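Local coordinates for protein pertussis toxin-like subunit ArtA (Escherichia coli, PDB 4Z9D) that probably transfers ADP-ribose from NAD to trimeric G proteins, serving as the enzymatic subunit of a pertussis-like AB5 toxin, at residues T54-E59 and E115-V120; R81-N86 and G127-E132; Q92-Y97 and P165-Q170. The protein carries 2 engineered substitutions. All blocks are in the same frame, centred on the assembly; numbering follows the deposited sequence.

Interaction 1. Residues T54-E59 and E115-V120; sequences TTSLIE and EDNDIV. Engineered in segment 115-120: Asp116 (natural residue Gln), Asp118 (natural residue Glu).
Asn117 lies between Thr55 and Glu59 and is held by both its backbone and its side chain. Its carbonyl oxygen receives the backbone N-H of Thr55 in the carbonyl plane, on a lone pair, with N to O 3.0 Å apart, and the CA of Thr54 adds a C-H...O contact to the same oxygen. Its side-chain amide takes the other bond: ND2 donates to Glu59 OE2 over 3.0 Å in a nearly straight line (173°). Glu59 OE2 lies in the plane of the Asn117 amide, yet ND2 meets that oxygen from above the carboxylate plane, the two planes being turned 67° apart. Thr55 OG1 sits 3.3 Å from Asn117 CB and close to OD1, where the angle is too poor for a hydrogen bond; beside it, Thr55 CG2 packs 3.5 Å from Ile119 CD1.

The second shell fixes Glu59. Thr54 OG1, anti to its own nitrogen (chi1 176°), donates to Glu59 OE1 at 2.6 Å and accepts from Ser56 N in an ST turn. Ser56 N-caps helix 57-68, its OG receiving Glu59 N over 3.0 Å. A water accepts from the backbone N of Asn117 (2.9 Å) and lies within reach of Glu59 OE2 and of OD2 of the engineered Asp118.

Thr54 and Asp118 form an antiparallel non-hydrogen-bonded pair at the ends of strands 50-54 and 118-122. Bound NAD touches Asp118 and lies near Thr54, which places this strand-to-helix junction beside the NAD-binding cleft, consistent with the ADP-ribosyltransferase fold of pertussis-like toxins.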
loop_
_atom_site.group_PDB
_atom_site.type_symbol
_atom_site.label_atom_id
_atom_site.label_comp_id
_atom_site.label_asym_id
_atom_site.label_seq_id
_atom_site.Cartn_x
_atom_site.Cartn_y
_atom_site.Cartn_z
ATOM N N THR A 54 2.356 0.153 -3.414
ATOM C CA THR A 54 3.685 0.216 -4.011
ATOM C C THR A 54 3.548 0.360 -5.517
ATOM O O THR A 54 2.587 -0.140 -6.108
ATOM C CB THR A 54 4.531 -1.055 -3.703
ATOM O OG1 THR A 54 5.792 -0.992 -4.395
ATOM C CG2 THR A 54 3.789 -2.310 -4.164
ATOM N N THR A 55 4.503 1.040 -6.141
ATOM C CA THR A 55 4.492 1.167 -7.597
ATOM C C THR A 55 5.022 -0.090 -8.274
ATOM O O THR A 55 4.866 -0.265 -9.487
ATOM C CB THR A 55 5.338 2.348 -8.080
ATOM O OG1 THR A 55 6.683 2.202 -7.606
ATOM C CG2 THR A 55 4.749 3.672 -7.591
ATOM N N SER A 56 5.667 -0.950 -7.491
ATOM C CA SER A 56 6.426 -2.080 -8.024
ATOM C C SER A 56 5.703 -3.432 -7.988
ATOM O O SER A 56 5.430 -3.980 -6.919
ATOM C CB SER A 56 7.753 -2.187 -7.266
ATOM O OG SER A 56 8.438 -3.394 -7.554
ATOM N N LEU A 57 5.409 -3.964 -9.171
ATOM C CA LEU A 57 4.809 -5.280 -9.318
ATOM C C LEU A 57 5.706 -6.344 -8.696
ATOM O O LEU A 57 5.242 -7.256 -8.002
ATOM C CB LEU A 57 4.594 -5.591 -10.802
ATOM C CG LEU A 57 4.110 -7.000 -11.137
ATOM C CD1 LEU A 57 2.697 -7.213 -10.609
ATOM C CD2 LEU A 57 4.178 -7.278 -12.636
ATOM N N ILE A 58 7.003 -6.178 -8.906
ATOM C CA ILE A 58 7.983 -7.117 -8.379
ATOM C C ILE A 58 7.894 -7.160 -6.866
ATOM O O ILE A 58 7.910 -8.241 -6.267
ATOM C CB ILE A 58 9.409 -6.741 -8.821
ATOM C CG1 ILE A 58 9.591 -7.113 -10.291
ATOM C CG2 ILE A 58 10.446 -7.445 -7.945
ATOM C CD1 ILE A 58 10.745 -6.418 -10.974
ATOM N N GLU A 59 7.787 -5.982 -6.249
ATOM C CA GLU A 59 7.626 -5.890 -4.801
ATOM C C GLU A 59 6.368 -6.573 -4.285
ATOM O O GLU A 59 6.384 -7.114 -3.182
ATOM C CB GLU A 59 7.630 -4.428 -4.330
ATOM C CG GLU A 59 9.025 -3.793 -4.305
ATOM C CD GLU A 59 9.040 -2.388 -3.709
ATOM O OE1 GLU A 59 7.956 -1.893 -3.321
ATOM O OE2 GLU A 59 10.141 -1.786 -3.623
ATOM N N GLU A 115 14.556 1.960 -2.756
ATOM C CA GLU A 115 14.109 1.875 -4.142
ATOM C C GLU A 115 12.965 2.844 -4.433
ATOM O O GLU A 115 12.531 2.968 -5.574
ATOM C CB GLU A 115 13.702 0.437 -4.459
ATOM C CG GLU A 115 14.854 -0.410 -4.970
ATOM C CD GLU A 115 14.514 -1.883 -4.981
ATOM O OE1 GLU A 115 14.365 -2.452 -3.874
ATOM O OE2 GLU A 115 14.395 -2.470 -6.080
ATOM N N ASP A 116 12.504 3.535 -3.393
ATOM C CA ASP A 116 11.511 4.605 -3.529
ATOM C C ASP A 116 10.198 4.233 -4.219
ATOM O O ASP A 116 9.616 5.056 -4.927
ATOM C CB ASP A 116 12.128 5.779 -4.295
ATOM C CG ASP A 116 13.291 6.403 -3.564
ATOM O OD1 ASP A 116 13.349 6.292 -2.315
ATOM O OD2 ASP A 116 14.157 6.991 -4.247
ATOM N N ASN A 117 9.698 3.030 -3.977
ATOM C CA ASN A 117 8.422 2.623 -4.567
ATOM C C ASN A 117 7.233 2.758 -3.627
ATOM O O ASN A 117 6.097 2.505 -4.021
ATOM C CB ASN A 117 8.525 1.188 -5.054
ATOM C CG ASN A 117 9.580 1.026 -6.118
ATOM O OD1 ASN A 117 9.688 1.855 -7.023
ATOM N ND2 ASN A 117 10.399 -0.009 -5.992
ATOM N N ASP A 118 7.485 3.159 -2.387
ATOM C CA ASP A 118 6.394 3.276 -1.423
ATOM C C ASP A 118 5.553 4.519 -1.632
ATOM O O ASP A 118 6.079 5.625 -1.780
ATOM C CB ASP A 118 6.920 3.272 0.010
ATOM C CG ASP A 118 7.569 1.960 0.386
ATOM O OD1 ASP A 118 6.808 1.004 0.654
ATOM O OD2 ASP A 118 8.820 1.885 0.428
ATOM N N ILE A 119 4.240 4.312 -1.626
ATOM C CA ILE A 119 3.269 5.393 -1.735
ATOM C C ILE A 119 2.169 5.106 -0.720
ATOM O O ILE A 119 1.708 3.969 -0.610
ATOM C CB ILE A 119 2.700 5.516 -3.156
ATOM C CG1 ILE A 119 3.780 6.065 -4.100
ATOM C CG2 ILE A 119 1.494 6.434 -3.172
ATOM C CD1 ILE A 119 3.341 6.165 -5.514
ATOM N N VAL A 120 1.771 6.100 0.066
ATOM C CA VAL A 120 0.663 5.874 0.987
ATOM C C VAL A 120 -0.547 6.691 0.576
ATOM O O VAL A 120 -0.403 7.813 0.103
ATOM C CB VAL A 120 1.027 6.221 2.450
ATOM C CG1 VAL A 120 2.157 5.312 2.947
ATOM C CG2 VAL A 120 1.446 7.669 2.575
HETATM O O HOH W 1 7.979 4.829 -7.900
HETATM O O HOH W 2 10.513 1.043 -2.073
#

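Interaction 2. Residues R81-N86 and G127-E132; sequences RIRANN and GENIVE
Strands 81-83 and 130-132 run antiparallel, their N-to-C directions 145° apart, with Val131 N bonded to Arg81 O (2.9 Å) and Arg81 N to Glu132 O (3.1 Å). Arg83 N continues the ladder to Asn129 O at 2.8 Å. Ile82 faces Ile130 in a non-hydrogen-bonded pair, but the register shifts by one residue between Arg81 and Ile82, a beta bulge with Val131 as the extra residue. Beyond the bulge Arg81 and Glu132 point the same way, side by side. Glu132 CG lies between its backbone N and carbonyl carbon (chi1 62°), which sends the extended chain along the arginine. In a side-on salt bridge, OE1 accepts from both NE and NH2 of Arg81, each at 2.9 Å. It lies near the guanidinium plane, the carboxylate turned 61° from it.

The two strands are the central ones of a four-stranded antiparallel sheet, flanked by strands 6-11 and 144-152. Ile82 and Ile130 share one of its faces, their CG1 atoms 4.3 Å apart, and both touch Phe23. Asn129 ND2 donates to Arg83 O (3.0 Å) in a practically straight bond. The same nitrogen lies over one face of the Arg83 guanidinium, whose NH1 is bonded to Thr161 OG1.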
loop_
_atom_site.group_PDB
_atom_site.type_symbol
_atom_site.label_atom_id
_atom_site.label_comp_id
_atom_site.label_asym_id
_atom_site.label_seq_id
_atom_site.Cartn_x
_atom_site.Cartn_y
_atom_site.Cartn_z
ATOM N N ARG A 81 -4.818 -3.467 -8.491
ATOM C CA ARG A 81 -4.214 -2.360 -9.221
ATOM C C ARG A 81 -5.085 -1.141 -9.039
ATOM O O ARG A 81 -6.298 -1.217 -9.199
ATOM C CB ARG A 81 -4.058 -2.665 -10.710
ATOM C CG ARG A 81 -3.125 -1.661 -11.370
ATOM C CD ARG A 81 -3.170 -1.707 -12.889
ATOM N NE ARG A 81 -3.038 -3.053 -13.441
ATOM C CZ ARG A 81 -2.016 -3.471 -14.183
ATOM N NH1 ARG A 81 -0.997 -2.662 -14.455
ATOM N NH2 ARG A 81 -2.010 -4.711 -14.656
ATOM N N ILE A 82 -4.466 -0.013 -8.707
ATOM C CA ILE A 82 -5.221 1.157 -8.273
ATOM C C ILE A 82 -4.771 2.426 -8.973
ATOM O O ILE A 82 -3.580 2.690 -9.066
ATOM C CB ILE A 82 -5.072 1.371 -6.744
ATOM C CG1 ILE A 82 -5.364 0.083 -5.963
ATOM C CG2 ILE A 82 -5.949 2.541 -6.241
ATOM C CD1 ILE A 82 -4.870 0.130 -4.517
ATOM N N ARG A 83 -5.718 3.229 -9.462
ATOM C CA ARG A 83 -5.360 4.544 -9.974
ATOM C C ARG A 83 -5.084 5.491 -8.813
ATOM O O ARG A 83 -5.909 5.653 -7.911
ATOM C CB ARG A 83 -6.456 5.116 -10.878
ATOM C CG ARG A 83 -6.217 6.576 -11.264
ATOM C CD ARG A 83 -7.159 7.010 -12.383
ATOM N NE ARG A 83 -8.560 6.939 -11.973
ATOM C CZ ARG A 83 -9.158 7.815 -11.163
ATOM N NH1 ARG A 83 -8.475 8.837 -10.656
ATOM N NH2 ARG A 83 -10.441 7.669 -10.856
ATOM N N ALA A 84 -3.896 6.084 -8.814
ATOM C CA ALA A 84 -3.510 7.012 -7.756
ATOM C C ALA A 84 -4.003 8.408 -8.095
ATOM O O ALA A 84 -4.118 8.768 -9.269
ATOM C CB ALA A 84 -1.995 7.024 -7.565
ATOM N N ASN A 85 -4.325 9.177 -7.067
ATOM C CA ASN A 85 -4.659 10.591 -7.250
ATOM C C ASN A 85 -4.109 11.391 -6.069
ATOM O O ASN A 85 -3.152 10.950 -5.439
ATOM C CB ASN A 85 -6.168 10.791 -7.443
ATOM C CG ASN A 85 -6.996 10.244 -6.308
ATOM O OD1 ASN A 85 -6.499 9.999 -5.206
ATOM N ND2 ASN A 85 -8.294 10.065 -6.567
ATOM N N ASN A 86 -4.667 12.570 -5.790
ATOM C CA ASN A 86 -4.057 13.461 -4.798
ATOM C C ASN A 86 -4.197 12.960 -3.351
ATOM O O ASN A 86 -3.691 13.575 -2.419
ATOM C CB ASN A 86 -4.638 14.872 -4.906
ATOM C CG ASN A 86 -4.151 15.627 -6.140
ATOM O OD1 ASN A 86 -4.630 16.727 -6.417
ATOM N ND2 ASN A 86 -3.188 15.056 -6.872
ATOM N N GLY A 127 -13.595 2.604 -4.060
ATOM C CA GLY A 127 -13.721 1.467 -4.953
ATOM C C GLY A 127 -13.571 1.845 -6.411
ATOM O O GLY A 127 -13.002 1.085 -7.202
ATOM N N GLU A 128 -14.057 3.034 -6.761
ATOM C CA GLU A 128 -13.996 3.528 -8.130
ATOM C C GLU A 128 -12.565 3.758 -8.638
ATOM O O GLU A 128 -12.349 3.871 -9.843
ATOM C CB GLU A 128 -14.825 4.812 -8.255
ATOM C CG GLU A 128 -16.314 4.507 -8.397
ATOM C CD GLU A 128 -17.201 5.739 -8.325
ATOM O OE1 GLU A 128 -18.336 5.669 -8.854
ATOM O OE2 GLU A 128 -16.778 6.765 -7.736
ATOM N N ASN A 129 -11.595 3.836 -7.728
ATOM C CA ASN A 129 -10.192 3.968 -8.117
ATOM C C ASN A 129 -9.538 2.633 -8.453
ATOM O O ASN A 129 -8.428 2.592 -8.982
ATOM C CB ASN A 129 -9.377 4.615 -6.998
ATOM C CG ASN A 129 -9.571 6.096 -6.931
ATOM O OD1 ASN A 129 -10.670 6.565 -6.646
ATOM N ND2 ASN A 129 -8.506 6.853 -7.184
ATOM N N ILE A 130 -10.204 1.541 -8.110
ATOM C CA ILE A 130 -9.580 0.234 -8.239
ATOM C C ILE A 130 -9.900 -0.378 -9.590
ATOM O O ILE A 130 -11.061 -0.597 -9.936
ATOM C CB ILE A 130 -10.007 -0.691 -7.095
ATOM C CG1 ILE A 130 -9.635 -0.033 -5.756
ATOM C CG2 ILE A 130 -9.321 -2.054 -7.211
ATOM C CD1 ILE A 130 -10.376 -0.595 -4.566
ATOM N N VAL A 131 -8.848 -0.654 -10.350
ATOM C CA VAL A 131 -8.966 -1.127 -11.717
ATOM C C VAL A 131 -9.369 -2.587 -11.779
ATOM O O VAL A 131 -10.256 -2.968 -12.554
ATOM C CB VAL A 131 -7.629 -0.924 -12.475
ATOM C CG1 VAL A 131 -7.715 -1.442 -13.903
ATOM C CG2 VAL A 131 -7.262 0.550 -12.479
ATOM N N GLU A 132 -8.697 -3.407 -10.975
ATOM C CA GLU A 132 -8.808 -4.851 -11.105
ATOM C C GLU A 132 -8.174 -5.559 -9.918
ATOM O O GLU A 132 -7.483 -4.947 -9.097
ATOM C CB GLU A 132 -8.156 -5.315 -12.427
ATOM C CG GLU A 132 -6.659 -5.020 -12.509
ATOM C CD GLU A 132 -6.064 -5.269 -13.895
ATOM O OE1 GLU A 132 -4.816 -5.245 -14.007
ATOM O OE2 GLU A 132 -6.832 -5.482 -14.863
#

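Interaction 3. Residues Q92-Y97 and P165-Q170; sequences QPSVNY and PGVIPQ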
loop_
_atom_site.group_PDB
_atom_site.type_symbol
_atom_site.label_atom_id
_atom_site.label_comp_id
_atom_site.label_asym_id
_atom_site.label_seq_id
_atom_site.Cartn_x
_atom_site.Cartn_y
_atom_site.Cartn_z
ATOM N N GLN A 92 8.914 9.948 0.159
ATOM C CA GLN A 92 10.206 10.622 0.258
ATOM C C GLN A 92 10.159 12.102 0.715
ATOM O O GLN A 92 10.959 12.496 1.561
ATOM C CB GLN A 92 10.935 10.510 -1.088
ATOM C CG GLN A 92 12.335 11.068 -1.103
ATOM C CD GLN A 92 13.017 10.838 -2.448
ATOM O OE1 GLN A 92 13.610 9.784 -2.681
ATOM N NE2 GLN A 92 12.931 11.826 -3.339
ATOM N N PRO A 93 9.247 12.932 0.159
ATOM C CA PRO A 93 9.205 14.319 0.640
ATOM C C PRO A 93 8.892 14.411 2.127
ATOM O O PRO A 93 9.374 15.318 2.825
ATOM C CB PRO A 93 8.079 14.949 -0.189
ATOM C CG PRO A 93 8.058 14.127 -1.443
ATOM C CD PRO A 93 8.331 12.731 -0.979
ATOM N N SER A 94 8.076 13.483 2.612
ATOM C CA SER A 94 7.722 13.500 4.029
ATOM C C SER A 94 8.885 13.008 4.875
ATOM O O SER A 94 9.151 13.555 5.948
ATOM C CB SER A 94 6.475 12.665 4.292
ATOM O OG SER A 94 5.339 13.286 3.714
ATOM N N VAL A 95 9.590 11.994 4.388
ATOM C CA VAL A 95 10.766 11.493 5.099
ATOM C C VAL A 95 11.825 12.602 5.180
ATOM O O VAL A 95 12.467 12.784 6.216
ATOM C CB VAL A 95 11.336 10.226 4.419
ATOM C CG1 VAL A 95 12.752 9.935 4.898
ATOM C CG2 VAL A 95 10.412 9.022 4.678
ATOM N N ASN A 96 11.989 13.352 4.094
ATOM C CA ASN A 96 12.905 14.494 4.094
ATOM C C ASN A 96 12.469 15.581 5.080
ATOM O O ASN A 96 13.296 16.190 5.753
ATOM C CB ASN A 96 13.040 15.090 2.694
ATOM C CG ASN A 96 13.795 14.178 1.741
ATOM O OD1 ASN A 96 14.385 13.174 2.153
ATOM N ND2 ASN A 96 13.794 14.533 0.456
ATOM N N TYR A 97 11.174 15.868 5.114
ATOM C CA TYR A 97 10.643 16.833 6.064
ATOM C C TYR A 97 10.839 16.403 7.521
ATOM O O TYR A 97 11.294 17.186 8.345
ATOM C CB TYR A 97 9.168 17.082 5.775
ATOM C CG TYR A 97 8.477 17.948 6.804
ATOM C CD1 TYR A 97 8.636 19.323 6.789
ATOM C CD2 TYR A 97 7.620 17.392 7.752
ATOM C CE1 TYR A 97 7.986 20.136 7.722
ATOM C CE2 TYR A 97 6.953 18.191 8.680
ATOM C CZ TYR A 97 7.150 19.566 8.660
ATOM O OH TYR A 97 6.508 20.377 9.568
ATOM N N PRO A 165 2.454 15.647 -4.968
ATOM C CA PRO A 165 3.919 15.602 -4.974
ATOM C C PRO A 165 4.547 16.100 -3.673
ATOM O O PRO A 165 5.776 16.088 -3.553
ATOM C CB PRO A 165 4.287 16.528 -6.142
ATOM C CG PRO A 165 3.215 17.560 -6.115
ATOM C CD PRO A 165 1.942 16.810 -5.711
ATOM N N GLY A 166 3.727 16.519 -2.712
ATOM C CA GLY A 166 4.244 17.234 -1.562
ATOM C C GLY A 166 4.371 16.451 -0.269
ATOM O O GLY A 166 4.394 15.217 -0.253
ATOM N N VAL A 167 4.480 17.192 0.826
ATOM C CA VAL A 167 4.559 16.604 2.159
ATOM C C VAL A 167 3.172 16.230 2.662
ATOM O O VAL A 167 2.206 16.944 2.423
ATOM C CB VAL A 167 5.237 17.579 3.147
ATOM C CG1 VAL A 167 5.278 16.998 4.588
ATOM C CG2 VAL A 167 6.641 17.924 2.647
ATOM N N ILE A 168 3.067 15.089 3.328
ATOM C CA ILE A 168 1.810 14.713 3.977
ATOM C C ILE A 168 1.433 15.711 5.079
ATOM O O ILE A 168 2.226 15.973 5.981
ATOM C CB ILE A 168 1.907 13.319 4.585
ATOM C CG1 ILE A 168 2.216 12.273 3.509
ATOM C CG2 ILE A 168 0.646 12.985 5.369
ATOM C CD1 ILE A 168 2.674 10.947 4.110
ATOM N N PRO A 169 0.223 16.287 4.997
ATOM C CA PRO A 169 -0.199 17.265 6.003
ATOM C C PRO A 169 -0.489 16.615 7.348
ATOM O O PRO A 169 -0.747 15.410 7.411
ATOM C CB PRO A 169 -1.469 17.886 5.406
ATOM C CG PRO A 169 -1.863 17.025 4.284
ATOM C CD PRO A 169 -0.683 16.236 3.839
ATOM N N GLN A 170 -0.418 17.414 8.403
ATOM C CA GLN A 170 -0.785 16.982 9.747
ATOM C C GLN A 170 0.017 15.767 10.222
ATOM O O GLN A 170 -0.504 14.915 10.951
ATOM C CB GLN A 170 -2.296 16.678 9.814
ATOM C CG GLN A 170 -3.200 17.895 9.540
ATOM C CD GLN A 170 -3.827 17.903 8.151
ATOM O OE1 GLN A 170 -4.129 16.848 7.586
ATOM N NE2 GLN A 170 -4.034 19.104 7.593
HETATM O O HOH W 3 5.328 12.861 1.023
#
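Ser94, on the first turn of helix 92-100, reaches across to Ile168 in the irregular segment 165-170. Traced outward, its CB lies 4.2 Å from Ile168 CD1, a loose apolar touch, and the next atom does most of the work. CB already points toward the segment, and with OG beside the backbone N (chi1 -69°) the hydroxyl meets Ile168 N. It accepts from that nitrogen over 2.9 Å in an almost straight line (174°), and it donates to a water 2.7 Å away. That water in turn donates a hydrogen bond to Gly166 O, so the one hydroxyl ties two backbone groups of a segment without regular secondary structure: one directly, the other through solvent. Ile168 CG1 crowds the same oxygen at 3.3 Å, so apolar atoms lie close beside the polar bridge.

Apolar contacts flank the hydroxyl. The ring of Pro93 lies against the carbonyl oxygens of Pro165 and Gly166, its CG meeting the former and its CB the latter. Val167 straddles the helix surface, with CG2 near Pro93 O and CG1 4.0 Å from Tyr97 CD2; the Val167 and Tyr97 side chains cross at about a right angle. Tyr97 OH is hydrogen-bonded to NH2 of Arg101.

Behind the contact, both Ser94 and Ile168 rest on Leu32 of helix 32-37, while Ile168 and Pro169 touch Tyr89 of strand 88-90 and Pro169 O is bonded by Arg30. The late segment is thereby laid between helix 92-100, helix 32-37 and the edge strand 88-90.

The six segments come along the chain as three first halves, 54-59, 81-86 and 92-97, followed by their partners in the same order, so the three connections interlock rather than standing as separate hairpins. Interactions 1 and 3 meet, Val120 CG2 lying 3.8 Å from Ile168 CD1, with centres about 16 Å apart on and beside the three-stranded sheet of 50-54, 118-122 and 88-90. Interaction 2 belongs to the four-stranded sheet; its centre is about 15 Å from that of interaction 1 and about 21 Å from that of interaction 3. The chain thus crosses repeatedly between two sheets, with bound NAD at interaction 1 and the other two contacts farther from the nucleotide.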